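Local coordinates for nitrogen regulatory PII-like protein (Bacillus subtilis subsp. subtilis, PDB 4R25), which is a P(II)-family regulator required for full induction of the nrgAB operon when ammonium is limiting, at residues N14-K17 with L18-L22; A43-E46 with L47-V51. All blocks are in the same frame, centred on the assembly; numbering follows the deposited sequence.

Contact 1: N14-K17 with L18-L22; sequences NFEK and LKQEL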
ATOM      1  N   ASN A  14      -1.335  15.013 -15.616  1.00 69.57           N
ATOM      2  CA  ASN A  14      -1.225  16.110 -14.648  1.00 72.46           C
ATOM      3  C   ASN A  14      -0.182  15.929 -13.542  1.00 69.05           C
ATOM      4  O   ASN A  14      -0.165  16.684 -12.564  1.00 56.77           O
ATOM      5  CB  ASN A  14      -2.582  16.389 -14.006  1.00 82.56           C
ATOM      6  CG  ASN A  14      -3.178  17.717 -14.438  1.00104.41           C
ATOM      7  OD1 ASN A  14      -2.468  18.714 -14.602  1.00 90.51           O
ATOM      8  ND2 ASN A  14      -4.496  17.737 -14.618  1.00 86.43           N
ATOM      9  N   PHE A  15       0.686  14.938 -13.698  1.00 49.56           N
ATOM     10  CA  PHE A  15       1.618  14.583 -12.640  1.00 45.38           C
ATOM     11  C   PHE A  15       2.611  15.729 -12.373  1.00 57.55           C
ATOM     12  O   PHE A  15       2.923  16.031 -11.222  1.00 49.65           O
ATOM     13  CB  PHE A  15       2.337  13.278 -13.007  1.00 71.45           C
ATOM     14  CG  PHE A  15       3.028  12.603 -11.850  1.00 48.35           C
ATOM     15  CD1 PHE A  15       2.786  12.996 -10.545  1.00 53.26           C
ATOM     16  CD2 PHE A  15       3.944  11.589 -12.076  1.00 54.89           C
ATOM     17  CE1 PHE A  15       3.434  12.382  -9.486  1.00 44.59           C
ATOM     18  CE2 PHE A  15       4.601  10.970 -11.021  1.00 63.63           C
ATOM     19  CZ  PHE A  15       4.345  11.365  -9.727  1.00 47.41           C
ATOM     20  N   GLU A  16       3.082  16.379 -13.435  1.00 56.44           N
ATOM     21  CA  GLU A  16       4.076  17.448 -13.310  1.00 49.80           C
ATOM     22  C   GLU A  16       3.617  18.662 -12.493  1.00 44.03           C
ATOM     23  O   GLU A  16       4.337  19.125 -11.614  1.00 62.38           O
ATOM     24  CB  GLU A  16       4.568  17.901 -14.682  1.00 54.06           C
ATOM     25  CG  GLU A  16       5.591  19.022 -14.609  1.00 93.36           C
ATOM     26  CD  GLU A  16       6.847  18.624 -13.841  1.00108.48           C
ATOM     27  OE1 GLU A  16       7.297  17.464 -13.986  1.00109.11           O
ATOM     28  OE2 GLU A  16       7.374  19.471 -13.085  1.00 96.89           O
ATOM     29  N   LYS A  17       2.428  19.178 -12.778  1.00 52.10           N
ATOM     30  CA  LYS A  17       1.902  20.294 -11.996  1.00 50.52           C
ATOM     31  C   LYS A  17       1.804  19.895 -10.525  1.00 42.74           C
ATOM     32  O   LYS A  17       1.971  20.735  -9.636  1.00 55.08           O
ATOM     33  CB  LYS A  17       0.536  20.752 -12.529  1.00 53.27           C
ATOM     34  CG  LYS A  17      -0.009  22.038 -11.877  1.00 64.48           C
ATOM     35  CD  LYS A  17      -1.200  22.620 -12.662  1.00107.09           C
ATOM     36  CE  LYS A  17      -2.057  23.590 -11.827  1.00 86.02           C
ATOM     37  NZ  LYS A  17      -1.294  24.735 -11.251  1.00 92.07           N
ATOM     38  N   LEU A  18       1.545  18.612 -10.272  1.00 49.20           N
ATOM     39  CA  LEU A  18       1.427  18.111  -8.909  1.00 41.99           C
ATOM     40  C   LEU A  18       2.768  18.207  -8.184  1.00 41.29           C
ATOM     41  O   LEU A  18       2.848  18.707  -7.060  1.00 36.41           O
ATOM     42  CB  LEU A  18       0.948  16.661  -8.925  1.00 58.99           C
ATOM     43  CG  LEU A  18      -0.162  16.181  -7.987  1.00 56.34           C
ATOM     44  CD1 LEU A  18       0.104  14.737  -7.594  1.00 66.05           C
ATOM     45  CD2 LEU A  18      -0.299  17.042  -6.740  1.00 53.38           C
ATOM     46  N   LYS A  19       3.815  17.709  -8.829  1.00 33.81           N
ATOM     47  CA  LYS A  19       5.159  17.786  -8.277  1.00 46.36           C
ATOM     48  C   LYS A  19       5.537  19.232  -7.963  1.00 55.75           C
ATOM     49  O   LYS A  19       6.134  19.500  -6.918  1.00 54.14           O
ATOM     50  CB  LYS A  19       6.170  17.156  -9.232  1.00 46.17           C
ATOM     51  CG  LYS A  19       5.926  15.686  -9.509  1.00 39.20           C
ATOM     52  CD  LYS A  19       6.924  15.149 -10.511  1.00 47.37           C
ATOM     53  CE  LYS A  19       6.668  13.694 -10.836  1.00 49.22           C
ATOM     54  NZ  LYS A  19       7.655  13.212 -11.845  1.00 74.22           N
ATOM     55  N   GLN A  20       5.187  20.159  -8.857  1.00 46.94           N
ATOM     56  CA  GLN A  20       5.424  21.586  -8.607  1.00 49.03           C
ATOM     57  C   GLN A  20       4.706  22.058  -7.356  1.00 54.10           C
ATOM     58  O   GLN A  20       5.307  22.690  -6.481  1.00 53.53           O
ATOM     59  CB  GLN A  20       4.986  22.463  -9.791  1.00 42.11           C
ATOM     60  CG  GLN A  20       5.841  22.327 -11.050  1.00 41.01           C
ATOM     61  CD  GLN A  20       7.303  22.682 -10.823  1.00 62.84           C
ATOM     62  OE1 GLN A  20       7.626  23.749 -10.290  1.00 60.13           O
ATOM     63  NE2 GLN A  20       8.197  21.790 -11.237  1.00 42.47           N
ATOM     64  N   GLU A  21       3.417  21.749  -7.269  1.00 40.73           N
ATOM     65  CA  GLU A  21       2.607  22.260  -6.168  1.00 42.21           C
ATOM     66  C   GLU A  21       2.951  21.598  -4.837  1.00 48.78           C
ATOM     67  O   GLU A  21       3.021  22.266  -3.807  1.00 51.40           O
ATOM     68  CB  GLU A  21       1.117  22.118  -6.486  1.00 49.49           C
ATOM     69  CG  GLU A  21       0.691  22.807  -7.782  1.00 53.02           C
ATOM     70  CD  GLU A  21       0.869  24.319  -7.743  1.00 75.71           C
ATOM     71  OE1 GLU A  21      -0.005  25.008  -7.173  1.00 85.55           O
ATOM     72  OE2 GLU A  21       1.876  24.821  -8.291  1.00 65.12           O
ATOM     73  N   LEU A  22       3.173  20.287  -4.855  1.00 45.72           N
ATOM     74  CA  LEU A  22       3.525  19.587  -3.628  1.00 49.25           C
ATOM     75  C   LEU A  22       4.898  20.042  -3.166  1.00 39.90           C
ATOM     76  O   LEU A  22       5.119  20.280  -1.976  1.00 43.96           O
ATOM     77  CB  LEU A  22       3.499  18.068  -3.828  1.00 55.93           C
ATOM     78  CG  LEU A  22       2.113  17.469  -4.057  1.00 39.16           C
ATOM     79  CD1 LEU A  22       2.230  15.997  -4.390  1.00 42.94           C
ATOM     80  CD2 LEU A  22       1.229  17.694  -2.840  1.00 36.87           C
TER
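Glu16 and Gln20 are joined one helical turn apart by the side-chain hydrogen bond from Gln20 NE2 to Glu16 OE2, 3.1 Å long. The bond is nearly straight, 163° at the hydrogen. The oxygen lies close to the amide plane of Gln20 and is approached nearly along its own C-O axis. Glu16 bends at chi2 (61°), which folds its carboxylate along the helix towards Gln20. The same NE2 also donates to the backbone oxygen of Ile53 in the second subunit, so this amide serves both its own helix and the trimer interface. Glu21 has its main partner, Arg81, outside the segment, where OE1 makes a salt bridge; Lys17 NZ stands 4.3 Å from Glu21 OE1, beyond a salt bridge, where its charge probably adds a weaker attraction. Beneath these side chains run the backbone bonds of the helix: Lys19 N reaches Phe15 O at 3.1 Å, Gln20 N goes to Glu16 O, and Glu21 N meets Lys17 O at 3.0 Å.

This is the first turn or two of helix 15-25, the first helix of the ferredoxin-like P(II) core, which lies next to helix 72-83 and against strand 51-67, where Phe15 touches Leu61 and both Phe15 and Leu18 meet Ile63. Phe15, partly exposed, suits the edge of this helix-sheet interface. With CG anti to the backbone N (chi1 -164°), its ring is laid along the helix towards Lys19, whose extended chain then carries CE over one face. Lys19 CE sits 3.4 Å from the Phe15 ring centroid, almost over the centre, in a CH-pi contact, and Lys19 NZ follows at 4.3 Å from that centroid as a cation-pi partner. Leu18, buried and wholly apolar, brings CD1 to the ring edge, 4.4 Å from Phe15 CD1.

Contact 2: A43-E46 with L47-V51; sequences AHTE and LYRGV. With ZN (zinc ion), chain B.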
ATOM      1  N   ALA A  43     -26.011  -4.724 -13.049  1.00 28.81           N
ATOM      2  CA  ALA A  43     -26.761  -4.722 -14.290  1.00 40.33           C
ATOM      3  C   ALA A  43     -27.944  -5.684 -14.186  1.00 43.17           C
ATOM      4  O   ALA A  43     -27.945  -6.599 -13.360  1.00 44.71           O
ATOM      5  CB  ALA A  43     -25.857  -5.104 -15.440  1.00 33.36           C
ATOM      6  N   HIS A  44     -28.961  -5.472 -15.012  1.00 52.90           N
ATOM      7  CA  HIS A  44     -30.084  -6.400 -15.048  1.00 46.45           C
ATOM      8  C   HIS A  44     -29.724  -7.674 -15.784  1.00 42.95           C
ATOM      9  O   HIS A  44     -29.012  -7.650 -16.787  1.00 49.25           O
ATOM     10  CB  HIS A  44     -31.307  -5.773 -15.712  1.00 43.42           C
ATOM     11  CG  HIS A  44     -32.068  -4.854 -14.815  1.00 58.03           C
ATOM     12  ND1 HIS A  44     -32.781  -5.302 -13.727  1.00 59.03           N
ATOM     13  CD2 HIS A  44     -32.217  -3.510 -14.834  1.00 41.42           C
ATOM     14  CE1 HIS A  44     -33.342  -4.276 -13.112  1.00 46.79           C
ATOM     15  NE2 HIS A  44     -33.013  -3.176 -13.767  1.00 70.17           N
ATOM     16  N   THR A  45     -30.210  -8.795 -15.267  1.00 49.04           N
ATOM     17  CA  THR A  45     -30.313  -9.990 -16.085  1.00 50.27           C
ATOM     18  C   THR A  45     -31.738 -10.035 -16.627  1.00 54.20           C
ATOM     19  O   THR A  45     -32.562  -9.153 -16.356  1.00 51.25           O
ATOM     20  CB  THR A  45     -29.977 -11.283 -15.305  1.00 68.16           C
ATOM     21  OG1 THR A  45     -30.919 -11.474 -14.244  1.00 65.62           O
ATOM     22  CG2 THR A  45     -28.567 -11.212 -14.720  1.00 53.07           C
ATOM     23  N   GLU A  46     -32.033 -11.062 -17.401  1.00 66.90           N
ATOM     24  CA  GLU A  46     -33.348 -11.184 -17.999  1.00 51.36           C
ATOM     25  C   GLU A  46     -34.409 -11.546 -16.965  1.00 55.06           C
ATOM     26  O   GLU A  46     -35.573 -11.169 -17.096  1.00 59.70           O
ATOM     27  CB  GLU A  46     -33.301 -12.242 -19.084  1.00 50.39           C
ATOM     28  CG  GLU A  46     -34.503 -12.263 -19.959  1.00 68.30           C
ATOM     29  CD  GLU A  46     -34.357 -13.302 -21.013  1.00 55.51           C
ATOM     30  OE1 GLU A  46     -33.493 -14.181 -20.826  1.00 70.14           O
ATOM     31  OE2 GLU A  46     -35.087 -13.239 -22.022  1.00 73.76           O
ATOM     32  N   LEU A  47     -34.005 -12.277 -15.934  1.00 47.09           N
ATOM     33  CA  LEU A  47     -34.939 -12.707 -14.902  1.00 57.06           C
ATOM     34  C   LEU A  47     -35.083 -11.666 -13.801  1.00 47.02           C
ATOM     35  O   LEU A  47     -34.152 -10.919 -13.519  1.00 56.25           O
ATOM     36  CB  LEU A  47     -34.502 -14.057 -14.328  1.00 48.79           C
ATOM     37  CG  LEU A  47     -34.252 -15.098 -15.418  1.00 58.96           C
ATOM     38  CD1 LEU A  47     -33.641 -16.354 -14.836  1.00 71.27           C
ATOM     39  CD2 LEU A  47     -35.538 -15.418 -16.179  1.00 59.97           C
ATOM     40  N   TYR A  48     -36.258 -11.625 -13.185  1.00 48.22           N
ATOM     41  CA  TYR A  48     -36.548 -10.658 -12.135  1.00 55.39           C
ATOM     42  C   TYR A  48     -35.617 -10.740 -10.925  1.00 66.86           C
ATOM     43  O   TYR A  48     -35.371  -9.733 -10.265  1.00 90.37           O
ATOM     44  CB  TYR A  48     -38.011 -10.769 -11.692  1.00 53.31           C
ATOM     45  CG  TYR A  48     -38.852  -9.606 -12.146  1.00 68.33           C
ATOM     46  CD1 TYR A  48     -39.080  -8.526 -11.314  1.00 62.72           C
ATOM     47  CD2 TYR A  48     -39.399  -9.580 -13.414  1.00 78.45           C
ATOM     48  CE1 TYR A  48     -39.846  -7.454 -11.734  1.00 75.87           C
ATOM     49  CE2 TYR A  48     -40.158  -8.523 -13.840  1.00 89.43           C
ATOM     50  CZ  TYR A  48     -40.382  -7.462 -13.003  1.00 84.03           C
ATOM     51  OH  TYR A  48     -41.151  -6.423 -13.470  1.00 74.73           O
ATOM     52  N   ARG A  49     -35.096 -11.926 -10.633  1.00 74.85           N
ATOM     53  CA  ARG A  49     -34.187 -12.086  -9.496  1.00 99.20           C
ATOM     54  C   ARG A  49     -32.748 -11.640  -9.787  1.00 94.04           C
ATOM     55  O   ARG A  49     -32.012 -11.216  -8.893  1.00 80.13           O
ATOM     56  CB  ARG A  49     -34.174 -13.553  -9.065  1.00 88.79           C
ATOM     57  CG  ARG A  49     -34.061 -14.542 -10.223  1.00 83.75           C
ATOM     58  CD  ARG A  49     -32.621 -14.967 -10.492  1.00 80.91           C
ATOM     59  NE  ARG A  49     -32.057 -14.327 -11.678  1.00 95.45           N
ATOM     60  CZ  ARG A  49     -31.246 -14.931 -12.542  1.00109.36           C
ATOM     61  NH1 ARG A  49     -30.911 -16.202 -12.360  1.00107.21           N
ATOM     62  NH2 ARG A  49     -30.776 -14.268 -13.595  1.00 77.81           N
ATOM     63  N   GLY A  50     -32.364 -11.737 -11.052  1.00 84.26           N
ATOM     64  CA  GLY A  50     -30.969 -11.752 -11.425  1.00 69.82           C
ATOM     65  C   GLY A  50     -30.207 -10.455 -11.401  1.00 79.54           C
ATOM     66  O   GLY A  50     -30.586  -9.469 -12.036  1.00 79.33           O
ATOM     67  N   VAL A  51     -29.110 -10.468 -10.655  1.00 80.24           N
ATOM     68  CA  VAL A  51     -28.107  -9.432 -10.793  1.00 61.63           C
ATOM     69  C   VAL A  51     -26.916 -10.000 -11.556  1.00 62.72           C
ATOM     70  O   VAL A  51     -26.610 -11.192 -11.488  1.00 49.90           O
ATOM     71  CB  VAL A  51     -27.678  -8.828  -9.447  1.00 78.08           C
ATOM     72  CG1 VAL A  51     -26.633  -7.754  -9.668  1.00 64.07           C
ATOM     73  CG2 VAL A  51     -28.885  -8.224  -8.737  1.00 72.10           C
TER
HETATM   74 ZN    ZN B 201     -33.796  -7.324 -12.737  1.00 81.72          ZN
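Thr45 OG1 sits between its own backbone N and carbonyl carbon (chi1 63°), facing Arg49, whose chain bends at chi2 and chi3 to swing the guanidinium back. Arg49 NH2 then donates to Thr45 OG1 at 2.9 Å, the hydroxyl lying at the edge of the guanidinium near its plane; the modelled place of OG1 is less sure, and the bond shares that doubt. Leu47 CD1 covers one guanidinium face, 3.5 Å above the plane. Beneath them, Gly50 N bonds to Leu47 O at 3.2 Å, closing a type I turn with Tyr48 and Arg49 at its corners. Thr45 N makes a weak bond to Gly50 O, and His44 pairs with Val51 as an antiparallel non-hydrogen-bonded pair. Gly50 suits its place because a CB there would point toward Thr45. An alanine in place of Thr45 would remove the hydroxyl, and the Arg49 guanidinium would probably lose its acceptor and turn more loosely. The whole is the tip of the T-loop, the long hairpin between strands 29-44 and 51-67 that P(II) proteins use to reach their targets. Beside the turn, His44 binds a zinc ion through ND1 at 2.5 Å. With ND1 occupied by the metal, a proton on this imidazole would probably sit on NE2.

Contact 1 comes first along the chain, in helix 15-25, and the next element, strand 29-44, leads to contact 2. Their centres are 45 Å apart and their nearest atoms about 31 Å, on opposite sides of the chain's centre, so they do not touch. Strand 51-67 also links them: it starts at the hairpin tip of contact 2 and runs back into the four-stranded antiparallel sheet, where the helix of contact 1 packs on it. Both contacts touch neighbouring subunits, helix 15-25 of one copy meeting the start of strand 51-67 of another, consistent with the P(II) plan of a trimeric core with projecting T-loops.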